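Local coordinates for protein yersinopine synthase (Yersinia pestis, PDB 6C4M) that catalyses the NADPH-dependent reductive condensation of pyruvate with a histidine-derived amine intermediate, the last step in making the metallophore yersinopine, at residues K210-L215 with N326-P331; Q281-T286 with V384-V389; A304-R309 with P425-L430; N320-L325 with R340-F345. All coordinates share one frame; numbering follows the deposited sequence.

Contact 1 (K210-L215 with N326-P331); sequences KQRIYL and NDDNYP
Tyr214 and Arg212 both reach the carboxylate of Asp328, forming the tight part of the contact. The Tyr214 hydroxyl donates to Asp328 OD2 across 2.6 Å; the oxygen lies at the edge of the ring, in its plane, while the hydroxyl comes to the carboxylate from above, 42° out of its plane. Arg212 takes the other oxygen in a longer salt bridge, NE to Asp328 OD1 at 3.5 Å. The bend at chi3 (86°) turns NE off the line of the chain toward OD1. A buried aspartate suits this place because its charge is met from several directions: OD2 is also salt-bridged to Arg323.

Around Gln211, toward the more exposed side, packing is looser: its amide lies beside the backbone of Asp327 and Asp328, CD 3.4 Å from Asp327 O, without a hydrogen bond across the contact. Lys210 is the exception: bent at chi2 (-72°), it brings NZ within 2.6 Å of Tyr330 OH, and its side chain lies about 6 Å from the bound NADP.

The contact sets strand 203-217, which pairs through its backbone with strand 240-243, against the C-terminal end of helix 321-329; Phe253 stacks on Tyr214, and helix 339-344 touches Asn326 and Asp327.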
# COMPACT_ATOMS: atom_id res chain seq x y z
N LYS A 210 -13.92 18.39 -12.06
CA LYS A 210 -12.78 17.80 -12.74
C LYS A 210 -11.88 18.91 -13.29
O LYS A 210 -12.31 20.04 -13.49
CB LYS A 210 -13.23 16.90 -13.89
CG LYS A 210 -14.10 15.68 -13.49
CD LYS A 210 -13.37 14.60 -12.78
CE LYS A 210 -14.36 13.47 -12.44
NZ LYS A 210 -13.77 12.46 -11.46
N GLN A 211 -10.61 18.57 -13.55
CA GLN A 211 -9.69 19.58 -14.10
C GLN A 211 -9.80 19.68 -15.62
O GLN A 211 -9.64 20.78 -16.17
CB GLN A 211 -8.24 19.31 -13.68
CG GLN A 211 -7.73 17.90 -13.94
CD GLN A 211 -6.34 17.66 -13.31
OE1 GLN A 211 -6.13 16.68 -12.59
NE2 GLN A 211 -5.40 18.55 -13.60
N ARG A 212 -10.03 18.57 -16.32
CA ARG A 212 -10.30 18.67 -17.75
C ARG A 212 -11.24 17.57 -18.21
O ARG A 212 -11.39 16.52 -17.57
CB ARG A 212 -9.00 18.66 -18.57
CG ARG A 212 -8.15 17.42 -18.55
CD ARG A 212 -6.79 17.76 -19.23
NE ARG A 212 -5.84 18.33 -18.29
CZ ARG A 212 -5.46 19.60 -18.20
NH1 ARG A 212 -5.91 20.53 -19.04
NH2 ARG A 212 -4.59 19.95 -17.25
N ILE A 213 -11.90 17.86 -19.32
CA ILE A 213 -12.79 16.95 -20.02
C ILE A 213 -12.36 16.94 -21.48
O ILE A 213 -12.00 17.98 -22.04
CB ILE A 213 -14.26 17.40 -19.91
CG1 ILE A 213 -14.74 17.40 -18.45
CG2 ILE A 213 -15.14 16.53 -20.74
CD1 ILE A 213 -14.69 16.04 -17.77
N TYR A 214 -12.38 15.77 -22.08
CA TYR A 214 -12.09 15.61 -23.49
C TYR A 214 -13.42 15.52 -24.23
O TYR A 214 -14.34 14.84 -23.76
CB TYR A 214 -11.27 14.35 -23.75
CG TYR A 214 -9.89 14.39 -23.15
CD1 TYR A 214 -9.68 14.00 -21.84
CD2 TYR A 214 -8.80 14.84 -23.89
CE1 TYR A 214 -8.42 14.05 -21.27
CE2 TYR A 214 -7.53 14.89 -23.32
CZ TYR A 214 -7.35 14.47 -22.02
OH TYR A 214 -6.11 14.53 -21.46
N LEU A 215 -13.56 16.23 -25.34
CA LEU A 215 -14.79 16.07 -26.09
C LEU A 215 -14.53 16.17 -27.58
O LEU A 215 -13.44 16.56 -28.03
CB LEU A 215 -15.84 17.07 -25.61
CG LEU A 215 -15.56 18.57 -25.70
CD1 LEU A 215 -15.49 19.00 -27.08
CD2 LEU A 215 -16.67 19.35 -25.00
N ASN A 326 -2.89 9.92 -13.40
CA ASN A 326 -2.23 10.84 -12.48
C ASN A 326 -2.53 12.28 -12.87
O ASN A 326 -2.97 13.07 -12.02
CB ASN A 326 -0.72 10.59 -12.48
CG ASN A 326 -0.01 11.30 -11.35
OD1 ASN A 326 0.06 10.80 -10.23
ND2 ASN A 326 0.52 12.49 -11.63
N ASP A 327 -2.31 12.64 -14.14
CA ASP A 327 -2.29 14.05 -14.53
C ASP A 327 -3.67 14.57 -14.91
O ASP A 327 -3.90 15.78 -14.80
CB ASP A 327 -1.31 14.28 -15.69
CG ASP A 327 0.15 14.10 -15.31
OD1 ASP A 327 0.46 13.76 -14.12
OD2 ASP A 327 0.99 14.28 -16.21
N ASP A 328 -4.59 13.73 -15.34
CA ASP A 328 -5.94 14.19 -15.64
C ASP A 328 -6.97 13.86 -14.57
O ASP A 328 -8.07 14.42 -14.61
CB ASP A 328 -6.43 13.60 -16.96
CG ASP A 328 -5.56 14.01 -18.14
OD1 ASP A 328 -4.78 14.98 -18.01
OD2 ASP A 328 -5.67 13.36 -19.21
N ASN A 329 -6.68 12.97 -13.61
CA ASN A 329 -7.68 12.61 -12.61
C ASN A 329 -7.20 12.90 -11.18
O ASN A 329 -7.56 13.94 -10.62
CB ASN A 329 -8.10 11.15 -12.81
CG ASN A 329 -8.88 10.96 -14.09
OD1 ASN A 329 -10.12 10.99 -14.08
ND2 ASN A 329 -8.18 10.81 -15.22
N TYR A 330 -6.38 12.02 -10.57
CA TYR A 330 -5.98 12.21 -9.17
C TYR A 330 -4.48 11.94 -9.03
O TYR A 330 -4.02 10.83 -9.31
CB TYR A 330 -6.81 11.30 -8.26
CG TYR A 330 -8.28 11.33 -8.57
CD1 TYR A 330 -8.83 10.43 -9.48
CD2 TYR A 330 -9.13 12.27 -7.98
CE1 TYR A 330 -10.19 10.45 -9.79
CE2 TYR A 330 -10.50 12.30 -8.29
CZ TYR A 330 -11.02 11.38 -9.20
OH TYR A 330 -12.37 11.37 -9.54
N PRO A 331 -3.67 12.93 -8.66
CA PRO A 331 -2.22 12.73 -8.64
C PRO A 331 -1.73 12.12 -7.33
O PRO A 331 -2.37 12.23 -6.29
CB PRO A 331 -1.68 14.15 -8.79
CG PRO A 331 -2.66 14.95 -8.05
CD PRO A 331 -4.01 14.35 -8.44

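Contact 2 (Q281-T286 with V384-V389); sequences QYLYKT and VKVATV
Backbone hydrogen bonds join Gln281 and Leu283 to Val386 and Val384, gripping the two loops around a single beta bridge between Tyr282 and Lys385. Val386 N gives a nearly straight bond to Gln281 O (2.8 Å, 176°), and Leu283 N gives one to Val384 O at 2.9 Å. Tyr282 CA adds a CA-H...O contact to the same Val384 O.

Two waters extend the pairing. One accepts from Gln281 N and donates to Val386 O; the other accepts from Tyr284 N and donates to Val384 O at 2.6 Å, so this carbonyl is held by both an amide and a water.

In the apolar contacts Val384 and Val386, short and branched at CB, fit closely beside a backbone. Val384 presents CB to the edge of the Tyr284 ring, 4.0 Å from CD2 and in the ring plane, while its CG1 meets Leu283 CB. With CG1 anti to the backbone N (chi1 170°), Val386 has CG2 near both Gln281 CB and Leu283 CB. On the more exposed side, Lys385 crosses the Tyr282 ring obliquely, CG 3.5 Å from CE2, while its ammonium bonds to Ser280.

Residues Tyr282 to Lys285 form a type I beta turn, and Tyr284 on it packs against His260, the inferred proton donor/acceptor: an isolated beta bridge flanked by a type I turn, beside the probable active site.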
# COMPACT_ATOMS: atom_id res chain seq x y z
N GLN A 281 -16.58 -5.43 1.51
CA GLN A 281 -15.33 -5.11 0.82
C GLN A 281 -15.33 -3.64 0.38
O GLN A 281 -16.38 -3.00 0.24
CB GLN A 281 -15.15 -5.99 -0.42
CG GLN A 281 -14.84 -7.44 -0.17
CD GLN A 281 -13.40 -7.66 0.14
OE1 GLN A 281 -12.54 -7.68 -0.76
NE2 GLN A 281 -13.09 -7.79 1.41
N TYR A 282 -14.12 -3.12 0.13
CA TYR A 282 -13.91 -1.76 -0.35
C TYR A 282 -13.19 -1.78 -1.69
O TYR A 282 -12.14 -2.43 -1.82
CB TYR A 282 -13.12 -0.94 0.68
CG TYR A 282 -13.97 -0.65 1.89
CD1 TYR A 282 -14.10 -1.59 2.92
CD2 TYR A 282 -14.67 0.53 1.99
CE1 TYR A 282 -14.89 -1.33 4.01
CE2 TYR A 282 -15.47 0.80 3.08
CZ TYR A 282 -15.57 -0.13 4.08
OH TYR A 282 -16.36 0.14 5.17
N LEU A 283 -13.72 -1.05 -2.66
CA LEU A 283 -13.32 -1.24 -4.05
C LEU A 283 -11.85 -0.94 -4.29
O LEU A 283 -11.24 -1.56 -5.16
CB LEU A 283 -14.18 -0.37 -4.95
CG LEU A 283 -14.01 -0.59 -6.45
CD1 LEU A 283 -14.43 -1.99 -6.87
CD2 LEU A 283 -14.80 0.48 -7.22
N TYR A 284 -11.26 0.01 -3.56
CA TYR A 284 -9.90 0.46 -3.85
C TYR A 284 -8.88 -0.03 -2.82
O TYR A 284 -7.68 0.23 -2.98
CB TYR A 284 -9.88 2.01 -4.00
CG TYR A 284 -10.66 2.53 -5.23
CD1 TYR A 284 -10.07 2.54 -6.49
CD2 TYR A 284 -11.99 2.96 -5.13
CE1 TYR A 284 -10.78 2.97 -7.61
CE2 TYR A 284 -12.69 3.40 -6.23
CZ TYR A 284 -12.09 3.40 -7.47
OH TYR A 284 -12.79 3.82 -8.59
N LYS A 285 -9.29 -0.78 -1.80
CA LYS A 285 -8.35 -1.24 -0.78
C LYS A 285 -7.62 -2.51 -1.22
O LYS A 285 -8.10 -3.26 -2.08
CB LYS A 285 -9.07 -1.51 0.54
CG LYS A 285 -9.68 -0.27 1.16
CD LYS A 285 -10.07 -0.57 2.59
CE LYS A 285 -10.65 0.64 3.26
NZ LYS A 285 -11.44 0.24 4.46
N THR A 286 -6.46 -2.75 -0.60
CA THR A 286 -5.67 -3.95 -0.85
C THR A 286 -6.26 -5.16 -0.12
O THR A 286 -6.99 -5.05 0.87
CB THR A 286 -4.21 -3.80 -0.39
OG1 THR A 286 -4.17 -3.82 1.04
CG2 THR A 286 -3.57 -2.53 -0.86
N VAL A 384 -15.04 4.06 -0.62
CA VAL A 384 -15.89 3.45 -1.63
C VAL A 384 -16.08 1.97 -1.29
O VAL A 384 -15.15 1.16 -1.39
CB VAL A 384 -15.31 3.62 -3.04
CG1 VAL A 384 -16.25 3.01 -4.08
CG2 VAL A 384 -15.10 5.10 -3.36
N LYS A 385 -17.30 1.62 -0.87
CA LYS A 385 -17.71 0.25 -0.58
C LYS A 385 -18.08 -0.51 -1.85
O LYS A 385 -18.62 0.05 -2.81
CB LYS A 385 -18.94 0.23 0.33
CG LYS A 385 -18.72 0.68 1.74
CD LYS A 385 -19.13 -0.40 2.74
CE LYS A 385 -20.65 -0.55 2.85
NZ LYS A 385 -21.05 -1.87 3.47
N VAL A 386 -17.88 -1.82 -1.80
CA VAL A 386 -18.40 -2.69 -2.85
C VAL A 386 -19.87 -2.95 -2.57
O VAL A 386 -20.22 -3.54 -1.54
CB VAL A 386 -17.62 -4.00 -2.93
CG1 VAL A 386 -18.35 -5.02 -3.88
CG2 VAL A 386 -16.22 -3.70 -3.39
N ALA A 387 -20.74 -2.51 -3.48
CA ALA A 387 -22.17 -2.74 -3.34
C ALA A 387 -22.49 -4.19 -3.69
O ALA A 387 -21.81 -4.82 -4.51
CB ALA A 387 -22.95 -1.77 -4.25
N THR A 388 -23.54 -4.72 -3.07
CA THR A 388 -23.95 -6.10 -3.25
C THR A 388 -25.24 -6.19 -4.06
O THR A 388 -25.98 -5.21 -4.23
CB THR A 388 -24.16 -6.80 -1.89
OG1 THR A 388 -25.33 -6.27 -1.24
CG2 THR A 388 -22.97 -6.61 -0.97
N VAL A 389 -25.53 -7.41 -4.52
CA VAL A 389 -26.85 -7.70 -5.07
C VAL A 389 -27.90 -7.31 -4.05
O VAL A 389 -27.64 -7.35 -2.84
CB VAL A 389 -27.01 -9.17 -5.47
CG1 VAL A 389 -26.13 -9.51 -6.65
CG2 VAL A 389 -26.72 -10.09 -4.26
O HOH W 1 -19.02 -5.36 0.23
O HOH W 2 -12.54 1.49 -1.58

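Contact 3 (A304-R309 with P425-L430); sequences ADDYKR and PTAQRL
Asp306 OD2 meets the first backbone amides of helix 425-445. Ala427 N gives it the straighter bond, 3.0 Å at 167° and nearly along the C-O axis of OD2, whereas the bond from Thr426 N is weak: short at 2.8 Å, but bent to 122°. Pro425 N has no hydrogen to share, and its ring instead puts CD 3.4 Å from Asp306 OD1. Proline suits the first turn of a helix, where its nitrogen need not donate. An aspartate facing the N-terminal amides of a helix is a favourable pairing, since the negative charge probably gains from the positive end of the helix dipole; here the carboxylate comes from another helix, 294-313, whose short segment crosses at -122° with the axes 8.8 Å apart.

A water links the remaining oxygen to the side chain of Thr426: it donates to Asp306 OD1 at 2.8 Å and lies 2.7 Å from Thr426 OG1. One turn further on, Arg309 NH2 makes a hydrogen-bonded salt bridge with Asp306 OD1 (3.1 Å), using the anti lone pair of that oxygen, steadying the carboxylate's rotation. Arg309 is in turn held by NE to Val423 O, in the loop leading into the second helix. Deeper in, Ala427, small enough for close approach, packs on Leu303 and on Leu410 and Leu414 of helix 401-419.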
# COMPACT_ATOMS: atom_id res chain seq x y z
N ALA A 304 -5.91 -2.48 -20.39
CA ALA A 304 -5.40 -1.33 -21.14
C ALA A 304 -4.72 -1.78 -22.44
O ALA A 304 -4.90 -1.16 -23.49
CB ALA A 304 -4.44 -0.52 -20.27
N ASP A 305 -3.91 -2.85 -22.37
CA ASP A 305 -3.33 -3.41 -23.60
C ASP A 305 -4.42 -3.79 -24.59
O ASP A 305 -4.26 -3.63 -25.80
CB ASP A 305 -2.48 -4.66 -23.31
CG ASP A 305 -1.19 -4.37 -22.61
OD1 ASP A 305 -0.60 -3.30 -22.84
OD2 ASP A 305 -0.76 -5.27 -21.86
N ASP A 306 -5.52 -4.38 -24.09
CA ASP A 306 -6.60 -4.83 -24.97
C ASP A 306 -7.27 -3.63 -25.67
O ASP A 306 -7.55 -3.68 -26.88
CB ASP A 306 -7.64 -5.60 -24.16
CG ASP A 306 -7.16 -6.99 -23.70
OD1 ASP A 306 -6.03 -7.41 -24.04
OD2 ASP A 306 -7.94 -7.68 -23.00
N TYR A 307 -7.55 -2.57 -24.91
CA TYR A 307 -8.18 -1.40 -25.50
C TYR A 307 -7.27 -0.74 -26.52
O TYR A 307 -7.73 -0.25 -27.55
CB TYR A 307 -8.56 -0.40 -24.41
CG TYR A 307 -9.72 -0.79 -23.49
CD1 TYR A 307 -10.78 -1.56 -23.93
CD2 TYR A 307 -9.76 -0.33 -22.18
CE1 TYR A 307 -11.85 -1.88 -23.08
CE2 TYR A 307 -10.81 -0.64 -21.33
CZ TYR A 307 -11.85 -1.42 -21.76
OH TYR A 307 -12.88 -1.74 -20.87
N LYS A 308 -5.96 -0.76 -26.29
CA LYS A 308 -5.04 -0.26 -27.31
C LYS A 308 -5.19 -1.05 -28.60
O LYS A 308 -5.20 -0.46 -29.70
CB LYS A 308 -3.61 -0.33 -26.80
CG LYS A 308 -2.54 -0.19 -27.87
CD LYS A 308 -1.18 -0.26 -27.15
CE LYS A 308 -0.02 -0.09 -28.09
NZ LYS A 308 -0.06 -1.08 -29.18
N ARG A 309 -5.29 -2.38 -28.49
CA ARG A 309 -5.50 -3.21 -29.67
C ARG A 309 -6.78 -2.83 -30.39
O ARG A 309 -6.81 -2.73 -31.62
CB ARG A 309 -5.58 -4.69 -29.29
CG ARG A 309 -4.53 -5.56 -29.97
CD ARG A 309 -4.60 -7.07 -29.55
NE ARG A 309 -4.58 -7.28 -28.10
CZ ARG A 309 -3.51 -7.15 -27.32
NH1 ARG A 309 -2.35 -6.80 -27.86
NH2 ARG A 309 -3.60 -7.35 -26.01
N PRO A 425 -7.77 -10.67 -24.48
CA PRO A 425 -7.79 -11.79 -23.51
C PRO A 425 -8.10 -11.36 -22.10
O PRO A 425 -8.70 -12.13 -21.36
CB PRO A 425 -6.37 -12.37 -23.62
CG PRO A 425 -5.85 -11.91 -24.90
CD PRO A 425 -6.49 -10.59 -25.19
N THR A 426 -7.68 -10.17 -21.67
CA THR A 426 -8.01 -9.78 -20.31
C THR A 426 -9.49 -9.46 -20.19
O THR A 426 -10.16 -9.91 -19.25
CB THR A 426 -7.14 -8.60 -19.87
OG1 THR A 426 -5.78 -8.99 -20.00
CG2 THR A 426 -7.40 -8.24 -18.44
N ALA A 427 -10.03 -8.70 -21.16
CA ALA A 427 -11.48 -8.47 -21.19
C ALA A 427 -12.26 -9.79 -21.21
O ALA A 427 -13.28 -9.93 -20.53
CB ALA A 427 -11.85 -7.64 -22.42
N GLN A 428 -11.79 -10.76 -21.98
CA GLN A 428 -12.50 -12.03 -22.07
C GLN A 428 -12.44 -12.78 -20.73
O GLN A 428 -13.46 -13.30 -20.26
CB GLN A 428 -11.87 -12.84 -23.20
CG GLN A 428 -12.45 -14.19 -23.49
CD GLN A 428 -11.77 -14.79 -24.71
OE1 GLN A 428 -11.46 -14.09 -25.68
NE2 GLN A 428 -11.51 -16.09 -24.65
N ARG A 429 -11.28 -12.78 -20.08
CA ARG A 429 -11.14 -13.45 -18.80
C ARG A 429 -12.04 -12.80 -17.76
O ARG A 429 -12.75 -13.49 -17.01
CB ARG A 429 -9.66 -13.46 -18.37
CG ARG A 429 -9.41 -13.61 -16.86
CD ARG A 429 -7.89 -13.91 -16.47
NE ARG A 429 -7.03 -12.72 -16.51
CZ ARG A 429 -6.28 -12.34 -17.55
NH1 ARG A 429 -6.23 -13.06 -18.67
NH2 ARG A 429 -5.55 -11.23 -17.47
N LEU A 430 -12.06 -11.46 -17.74
CA LEU A 430 -12.89 -10.71 -16.80
C LEU A 430 -14.37 -11.01 -16.99
O LEU A 430 -15.12 -11.14 -16.01
CB LEU A 430 -12.64 -9.22 -16.95
CG LEU A 430 -11.29 -8.63 -16.57
CD1 LEU A 430 -11.15 -7.15 -16.94
CD2 LEU A 430 -11.10 -8.81 -15.07
O HOH W 3 -4.42 -8.95 -22.34

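Contact 4 (N320-L325 with R340-F345); sequences NLLRFL and RWIDEF
Trp341 meets Leu322 at the near side of helix 339-344, its backbone O 3.6 Å from Leu322 CD2 and its CB just beyond; the indole itself leads elsewhere, NE1 bonding to Glu352.

Ile342, the next residue, sits where the backbones come closest. With CG1 beside the backbone N (chi1 -73°), CG2 falls anti to that N and drops onto the backbone of the other helix, 3.6 Å from Arg323 CA, while CG1 meets Leu322 CG, the two side chains crossing at about a right angle. A beta-branched residue serves well here, filling two directions at once. Its carbonyl O also accepts a bond from Asn320 ND2, 2.8 Å long at 164°, with the acceptor close to the amide plane.

Beyond Asp343 and Glu344, Phe345 brings its ring against the first helix. Leu322 CB sits over one face in a CH-pi contact, 3.9 Å from the centroid and offset toward the rim, and Leu321 CB approaches CE2 obliquely at 4.0 Å. Phe345 CB lies 3.5 Å from Asn320 OD1, the oxygen that caps helix 321-329 by accepting from Arg323 N at 3.0 Å.

Asn320 therefore spends both ends of its amide: the oxygen on the start of its own helix, the nitrogen on a carbonyl late in the other. This N-cap residue, bonded at both ends of its amide, is fixed in orientation and supplies a polar join beside a largely apolar interface.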
# COMPACT_ATOMS: atom_id res chain seq x y z
N ASN A 320 -2.02 7.12 -22.78
CA ASN A 320 -1.08 6.77 -21.72
C ASN A 320 -1.87 6.64 -20.42
O ASN A 320 -2.24 7.64 -19.80
CB ASN A 320 -0.01 7.85 -21.60
CG ASN A 320 1.01 7.56 -20.47
OD1 ASN A 320 0.71 6.83 -19.53
ND2 ASN A 320 2.18 8.20 -20.55
N LEU A 321 -2.15 5.39 -20.01
CA LEU A 321 -3.04 5.17 -18.88
C LEU A 321 -2.52 5.85 -17.62
O LEU A 321 -3.27 6.54 -16.92
CB LEU A 321 -3.22 3.67 -18.64
CG LEU A 321 -4.03 3.32 -17.39
CD1 LEU A 321 -5.44 3.90 -17.44
CD2 LEU A 321 -4.05 1.81 -17.21
N LEU A 322 -1.24 5.67 -17.30
CA LEU A 322 -0.75 6.19 -16.03
C LEU A 322 -0.71 7.73 -16.04
O LEU A 322 -1.13 8.37 -15.06
CB LEU A 322 0.63 5.57 -15.73
CG LEU A 322 1.22 5.93 -14.37
CD1 LEU A 322 0.29 5.58 -13.19
CD2 LEU A 322 2.63 5.34 -14.15
N ARG A 323 -0.28 8.34 -17.15
CA ARG A 323 -0.36 9.80 -17.27
C ARG A 323 -1.80 10.29 -17.11
O ARG A 323 -2.04 11.29 -16.42
CB ARG A 323 0.21 10.28 -18.61
CG ARG A 323 0.29 11.85 -18.78
CD ARG A 323 0.10 12.32 -20.24
NE ARG A 323 -1.19 11.84 -20.69
CZ ARG A 323 -2.35 12.34 -20.30
NH1 ARG A 323 -2.41 13.42 -19.51
NH2 ARG A 323 -3.47 11.78 -20.74
N PHE A 324 -2.75 9.62 -17.77
CA PHE A 324 -4.16 9.99 -17.65
C PHE A 324 -4.63 9.90 -16.20
O PHE A 324 -5.24 10.84 -15.68
CB PHE A 324 -5.00 9.08 -18.56
CG PHE A 324 -6.49 9.27 -18.42
CD1 PHE A 324 -7.11 10.45 -18.86
CD2 PHE A 324 -7.29 8.25 -17.92
CE1 PHE A 324 -8.49 10.62 -18.76
CE2 PHE A 324 -8.68 8.41 -17.82
CZ PHE A 324 -9.28 9.59 -18.25
N LEU A 325 -4.37 8.77 -15.55
CA LEU A 325 -4.80 8.62 -14.15
C LEU A 325 -4.19 9.69 -13.27
O LEU A 325 -4.88 10.28 -12.42
CB LEU A 325 -4.40 7.26 -13.61
CG LEU A 325 -5.00 6.04 -14.29
CD1 LEU A 325 -4.36 4.74 -13.74
CD2 LEU A 325 -6.51 6.01 -14.08
N ARG A 340 9.26 9.83 -14.50
CA ARG A 340 9.70 8.87 -15.50
C ARG A 340 8.66 7.77 -15.71
O ARG A 340 8.40 7.37 -16.85
CB ARG A 340 11.04 8.26 -15.09
CG ARG A 340 11.68 7.40 -16.19
CD ARG A 340 12.65 6.37 -15.60
NE ARG A 340 12.43 5.06 -16.23
CZ ARG A 340 12.10 3.94 -15.61
NH1 ARG A 340 11.98 3.88 -14.28
NH2 ARG A 340 11.93 2.84 -16.33
N TRP A 341 8.08 7.24 -14.63
CA TRP A 341 7.11 6.17 -14.78
C TRP A 341 5.88 6.66 -15.58
O TRP A 341 5.34 5.94 -16.42
CB TRP A 341 6.71 5.62 -13.41
CG TRP A 341 7.51 4.38 -12.94
CD1 TRP A 341 8.48 3.71 -13.65
CD2 TRP A 341 7.40 3.71 -11.68
NE1 TRP A 341 8.95 2.65 -12.91
CE2 TRP A 341 8.30 2.63 -11.70
CE3 TRP A 341 6.61 3.90 -10.55
CZ2 TRP A 341 8.45 1.76 -10.62
CZ3 TRP A 341 6.73 3.04 -9.50
CH2 TRP A 341 7.64 1.97 -9.53
N ILE A 342 5.47 7.89 -15.32
CA ILE A 342 4.31 8.47 -16.00
C ILE A 342 4.59 8.67 -17.48
O ILE A 342 3.82 8.23 -18.34
CB ILE A 342 3.92 9.77 -15.29
CG1 ILE A 342 3.28 9.42 -13.95
CG2 ILE A 342 2.99 10.65 -16.17
CD1 ILE A 342 3.24 10.57 -12.95
N ASP A 343 5.71 9.34 -17.79
CA ASP A 343 5.98 9.73 -19.18
C ASP A 343 6.29 8.53 -20.04
O ASP A 343 5.99 8.53 -21.24
CB ASP A 343 7.18 10.70 -19.28
CG ASP A 343 6.96 12.00 -18.54
OD1 ASP A 343 5.79 12.38 -18.36
OD2 ASP A 343 7.98 12.63 -18.15
N GLU A 344 6.94 7.52 -19.47
CA GLU A 344 7.41 6.40 -20.27
C GLU A 344 6.51 5.18 -20.13
O GLU A 344 6.79 4.15 -20.75
CB GLU A 344 8.85 6.05 -19.87
CG GLU A 344 9.83 7.24 -19.98
CD GLU A 344 11.30 6.89 -19.70
OE1 GLU A 344 11.60 5.74 -19.27
OE2 GLU A 344 12.17 7.77 -19.91
N PHE A 345 5.42 5.28 -19.35
CA PHE A 345 4.56 4.12 -19.06
C PHE A 345 4.30 3.23 -20.26
O PHE A 345 4.46 2.01 -20.13
CB PHE A 345 3.21 4.57 -18.47
CG PHE A 345 2.31 3.42 -18.12
CD1 PHE A 345 2.49 2.68 -16.95
CD2 PHE A 345 1.27 3.06 -18.96
CE1 PHE A 345 1.65 1.63 -16.63
CE2 PHE A 345 0.44 2.01 -18.65
CZ PHE A 345 0.64 1.30 -17.49

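In the fold
Contacts 3 and 4 are the more buried pair, yet they differ in kind: contact 4 is largely apolar with one amide link, whereas contact 3 is a small charged junction between helices. Contacts 1 and 2 are partly buried and lie nearer the cofactor. Contacts 1 and 4 share helix 321-329 and touch each other, Tyr330 N probably bonding to Leu325 O. Contact 3 meets contact 4 through Ala304 on Leu321. Contact 2 stands apart, joining loops by backbone and water bonds, whereas in contacts 1, 3 and 4 a side chain takes part in each polar bond between the segments and at least one helix is involved.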